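Local coordinates for chitin-binding type-4 domain-containing protein (PDB 6T5Z) that is a copper-dependent lytic polysaccharide monooxygenase of family AA10, which probably cleaves chitin by oxidation, at residues L151-I156 and A162-I167; A44-E47 and S53-I56. All coordinates share one frame; numbering follows the deposited sequence.

In the fold
Interaction 2 comes first along the chain, in the long loop region between strands 36-38 and 73-76; interaction 1 follows near the C-terminus, in the hairpin of strands 148-156 and 161-172. Their centres lie about 11 Å apart, and Tyr164 joins them: its CZ packs 3.4 Å from Pro46 CD, while its CB comes near Ala54 CB. Pro46 and Ala54 rest on Ala37 of strand 36-38, which pairs with strand 161-172, so the loop region lies against the sheet to which interaction 1 belongs. The hairpin reaches the copper site, with the Phe163 side chain about 4 Å from the metal at the nearest atoms, whereas the Ala54 side chain is about 11 Å from that of His1.

Interaction 1: L151-I156 and A162-I167; sequences LGVWTI and AFYQVI
Gly152 and Gln165 are joined by two backbone bonds, Gly152 N to Gln165 O at 2.8 Å and Gln165 N back to Gly152 O. The first is nearly straight at hydrogen (169°). Trp154 and Phe163 form the next antiparallel hydrogen-bonded pair. Between these pairs the Val153 CA-H meets Phe163 O, with CA and O 3.4 Å apart. On the Trp154 side of the sheet, the indole and the Phe163 ring run side by side, planes at 28° but slid apart, so they barely overlap; CE3 of Trp154 lies 3.6 Å from Phe163 CD1. Ile156 reaches both rings: its CG1 meets the Phe163 edge at CE1 (4.0 Å), and its CD1 lies over one indole face, toward the rim. Trp154 NE1 is hydrogen-bonded to Thr92 OG1. On the opposite side, Val153 lies alongside Tyr164, with CG1 over one ring face and CG2 3.9 Å from Tyr164 CD2. Turning CG beside the backbone N (chi1 -72°) carries the phenol ring to Val153 and its OH to Lys38 O. Leu151 CD1 touches the Tyr164 edge and packs on Val166 CG1 at 3.7 Å. Phe163 also meets His1, a copper ligand with His90, so this end of the hairpin forms part of the copper surroundings of the AA10 fold. Strand 92-99 continues the sheet beyond 151-156, strand 36-38 pairs with 161-172, and strands 2-6 and 79-86 pack on the Gln165 side.

Interaction 2: A44-E47 and S53-I56; sequences AGPE and SAGI
Pro46 brings its ring against the backbone of Ala54 and Gly55, and this is where the contact is tight: CG lies 3.8 Å from Ala54 CA, and CB is 4.0 Å from Gly55 N. Van der Waals packing of ring carbons on main chain does the joining, with no hydrogen bond between 44-47 and 53-56. The Ala54 methyl points away from the proline, leaving Pro46 CG and Ala54 CB 4.5 Å apart. The surface met by the ring belongs to a type I' beta turn from Ser53 to Ile56, closed by Ile56 N to Ser53 O at 3.0 Å. Ala54 and Gly55 occupy its two central positions with positive phi, 52° and 64°. Ser53 OG bonds to Asp63. On the sheet side, Pro46 and Ala54, both buried, rest on Ala37 of strand 36-38, where this loop region of the LPMO fold packs on the sheet. The other side is looser: Gly55 is exposed to solvent, and Glu47 is likewise exposed and does not touch the turn. Arg112 NH2 bonds to the carbonyl oxygens of both Ala44 and Pro46, bridging two points of segment 44-47.

Interaction 1: L151-I156 and A162-I167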
loop_
_atom_site.group_PDB
_atom_site.type_symbol
_atom_site.label_atom_id
_atom_site.label_comp_id
_atom_site.label_asym_id
_atom_site.label_seq_id
_atom_site.Cartn_x
_atom_site.Cartn_y
_atom_site.Cartn_z
ATOM N N LEU A 151 0.403 -0.138 4.232
ATOM C CA LEU A 151 -0.674 0.283 3.342
ATOM C C LEU A 151 -0.468 1.743 2.960
ATOM O O LEU A 151 -0.591 2.642 3.801
ATOM C CB LEU A 151 -2.049 0.088 3.982
ATOM C CG LEU A 151 -3.229 0.619 3.159
ATOM C CD1 LEU A 151 -3.391 -0.163 1.841
ATOM C CD2 LEU A 151 -4.536 0.593 3.940
ATOM N N GLY A 152 -0.162 1.982 1.685
ATOM C CA GLY A 152 -0.092 3.332 1.166
ATOM C C GLY A 152 -1.449 3.738 0.633
ATOM O O GLY A 152 -2.113 2.956 -0.051
ATOM N N VAL A 153 -1.872 4.960 0.967
ATOM C CA VAL A 153 -3.163 5.484 0.526
ATOM C C VAL A 153 -2.956 6.849 -0.111
ATOM O O VAL A 153 -2.421 7.770 0.522
ATOM C CB VAL A 153 -4.178 5.573 1.672
ATOM C CG1 VAL A 153 -5.547 6.031 1.135
ATOM C CG2 VAL A 153 -4.286 4.222 2.389
ATOM N N TRP A 154 -3.390 6.974 -1.359
ATOM C CA TRP A 154 -3.374 8.219 -2.107
ATOM C C TRP A 154 -4.818 8.670 -2.237
ATOM O O TRP A 154 -5.593 8.057 -2.976
ATOM C CB TRP A 154 -2.721 8.007 -3.470
ATOM C CG TRP A 154 -2.845 9.169 -4.388
ATOM C CD1 TRP A 154 -2.945 10.488 -4.037
ATOM C CD2 TRP A 154 -2.881 9.135 -5.824
ATOM N NE1 TRP A 154 -3.041 11.267 -5.158
ATOM C CE2 TRP A 154 -2.992 10.468 -6.270
ATOM C CE3 TRP A 154 -2.817 8.111 -6.775
ATOM C CZ2 TRP A 154 -3.066 10.803 -7.627
ATOM C CZ3 TRP A 154 -2.879 8.445 -8.121
ATOM C CH2 TRP A 154 -3.000 9.773 -8.535
ATOM N N THR A 155 -5.183 9.726 -1.509
ATOM C CA THR A 155 -6.566 10.178 -1.416
ATOM C C THR A 155 -6.791 11.305 -2.422
ATOM O O THR A 155 -6.063 12.308 -2.417
ATOM C CB THR A 155 -6.875 10.613 0.024
ATOM O OG1 THR A 155 -6.736 9.481 0.902
ATOM C CG2 THR A 155 -8.294 11.191 0.158
ATOM N N ILE A 156 -7.793 11.130 -3.294
ATOM C CA ILE A 156 -8.093 12.074 -4.367
ATOM C C ILE A 156 -9.071 13.119 -3.848
ATOM O O ILE A 156 -10.109 12.771 -3.281
ATOM C CB ILE A 156 -8.683 11.349 -5.588
ATOM C CG1 ILE A 156 -7.805 10.169 -6.025
ATOM C CG2 ILE A 156 -8.879 12.337 -6.743
ATOM C CD1 ILE A 156 -6.379 10.553 -6.344
ATOM N N ALA A 162 -9.861 6.812 -3.414
ATOM C CA ALA A 162 -8.442 6.788 -3.089
ATOM C C ALA A 162 -7.827 5.560 -3.743
ATOM O O ALA A 162 -8.530 4.612 -4.096
ATOM C CB ALA A 162 -8.197 6.738 -1.577
ATOM N N PHE A 163 -6.505 5.560 -3.866
ATOM C CA PHE A 163 -5.793 4.399 -4.395
ATOM C C PHE A 163 -5.054 3.686 -3.274
ATOM O O PHE A 163 -4.438 4.329 -2.418
ATOM C CB PHE A 163 -4.832 4.811 -5.511
ATOM C CG PHE A 163 -5.546 5.232 -6.764
ATOM C CD1 PHE A 163 -6.065 6.516 -6.882
ATOM C CD2 PHE A 163 -5.780 4.322 -7.785
ATOM C CE1 PHE A 163 -6.759 6.897 -8.019
ATOM C CE2 PHE A 163 -6.474 4.700 -8.930
ATOM C CZ PHE A 163 -6.968 5.982 -9.042
ATOM N N TYR A 164 -5.108 2.346 -3.283
ATOM C CA TYR A 164 -4.672 1.547 -2.136
ATOM C C TYR A 164 -3.527 0.632 -2.546
ATOM O O TYR A 164 -3.679 -0.186 -3.461
ATOM C CB TYR A 164 -5.843 0.746 -1.567
ATOM C CG TYR A 164 -6.857 1.606 -0.833
ATOM C CD1 TYR A 164 -7.905 2.228 -1.514
ATOM C CD2 TYR A 164 -6.754 1.807 0.542
ATOM C CE1 TYR A 164 -8.839 3.024 -0.835
ATOM C CE2 TYR A 164 -7.673 2.595 1.226
ATOM C CZ TYR A 164 -8.708 3.201 0.532
ATOM O OH TYR A 164 -9.621 3.967 1.220
ATOM N N GLN A 165 -2.385 0.754 -1.859
ATOM C CA GLN A 165 -1.172 0.014 -2.220
ATOM C C GLN A 165 -0.554 -0.647 -0.991
ATOM O O GLN A 165 0.171 0.012 -0.241
ATOM C CB GLN A 165 -0.164 0.948 -2.891
ATOM C CG GLN A 165 -0.591 1.402 -4.292
ATOM C CD GLN A 165 -0.140 0.437 -5.384
ATOM O OE1 GLN A 165 1.051 0.187 -5.549
ATOM N NE2 GLN A 165 -1.094 -0.087 -6.143
ATOM N N VAL A 166 -0.788 -1.972 -0.808
ATOM C CA VAL A 166 -0.079 -2.714 0.233
ATOM C C VAL A 166 1.324 -3.065 -0.254
ATOM O O VAL A 166 1.562 -3.303 -1.450
ATOM C CB VAL A 166 -0.866 -3.974 0.664
ATOM C CG1 VAL A 166 -2.231 -3.598 1.246
ATOM C CG2 VAL A 166 -1.048 -4.954 -0.506
ATOM N N ILE A 167 2.267 -3.066 0.692
ATOM C CA ILE A 167 3.687 -3.335 0.466
ATOM C C ILE A 167 4.131 -4.385 1.477
ATOM O O ILE A 167 3.917 -4.221 2.684
ATOM C CB ILE A 167 4.547 -2.058 0.620
ATOM C CG1 ILE A 167 3.992 -0.913 -0.221
ATOM C CG2 ILE A 167 6.006 -2.327 0.229
ATOM C CD1 ILE A 167 4.612 0.462 0.101
#

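Interaction 2: A44-E47 and S53-I56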
loop_
_atom_site.group_PDB
_atom_site.type_symbol
_atom_site.label_atom_id
_atom_site.label_comp_id
_atom_site.label_asym_id
_atom_site.label_seq_id
_atom_site.Cartn_x
_atom_site.Cartn_y
_atom_site.Cartn_z
ATOM N N ALA A 44 -13.937 4.225 6.557
ATOM C CA ALA A 44 -14.644 3.713 5.386
ATOM C C ALA A 44 -13.621 2.990 4.514
ATOM O O ALA A 44 -12.552 2.577 4.981
ATOM C CB ALA A 44 -15.371 4.835 4.630
ATOM N N GLY A 45 -13.941 2.850 3.230
ATOM C CA GLY A 45 -13.039 2.257 2.277
ATOM C C GLY A 45 -13.188 0.748 2.183
ATOM O O GLY A 45 -14.196 0.174 2.612
ATOM N N PRO A 46 -12.170 0.089 1.625
ATOM C CA PRO A 46 -12.269 -1.350 1.335
ATOM C C PRO A 46 -12.559 -2.166 2.587
ATOM O O PRO A 46 -11.990 -1.928 3.654
ATOM C CB PRO A 46 -10.887 -1.684 0.757
ATOM C CG PRO A 46 -10.400 -0.404 0.181
ATOM C CD PRO A 46 -10.910 0.667 1.128
ATOM N N GLU A 47 -13.446 -3.145 2.444
ATOM C CA GLU A 47 -13.837 -3.933 3.603
ATOM C C GLU A 47 -12.708 -4.861 4.061
ATOM O O GLU A 47 -11.780 -5.189 3.312
ATOM C CB GLU A 47 -15.096 -4.745 3.304
ATOM C CG GLU A 47 -14.916 -5.842 2.288
ATOM C CD GLU A 47 -16.179 -6.667 2.110
ATOM O OE1 GLU A 47 -17.113 -6.518 2.932
ATOM O OE2 GLU A 47 -16.243 -7.459 1.149
ATOM N N SER A 53 -6.900 -5.843 -2.288
ATOM C CA SER A 53 -7.552 -5.761 -3.586
ATOM C C SER A 53 -8.341 -4.476 -3.787
ATOM O O SER A 53 -8.968 -4.321 -4.842
ATOM C CB SER A 53 -8.500 -6.952 -3.795
ATOM O OG SER A 53 -9.464 -7.014 -2.756
ATOM N N ALA A 54 -8.330 -3.567 -2.812
ATOM C CA ALA A 54 -9.196 -2.382 -2.817
ATOM C C ALA A 54 -10.656 -2.761 -3.029
ATOM O O ALA A 54 -11.423 -2.001 -3.625
ATOM C CB ALA A 54 -8.755 -1.353 -3.868
ATOM N N GLY A 55 -11.050 -3.935 -2.532
ATOM C CA GLY A 55 -12.410 -4.404 -2.699
ATOM C C GLY A 55 -12.851 -4.664 -4.123
ATOM O O GLY A 55 -14.060 -4.714 -4.380
ATOM N N ILE A 56 -11.918 -4.839 -5.055
ATOM C CA ILE A 56 -12.232 -5.100 -6.459
ATOM C C ILE A 56 -12.058 -6.592 -6.723
ATOM O O ILE A 56 -10.964 -7.136 -6.543
ATOM C CB ILE A 56 -11.343 -4.264 -7.391
ATOM C CG1 ILE A 56 -11.547 -2.771 -7.112
ATOM C CG2 ILE A 56 -11.641 -4.570 -8.851
ATOM C CD1 ILE A 56 -10.412 -1.909 -7.683
#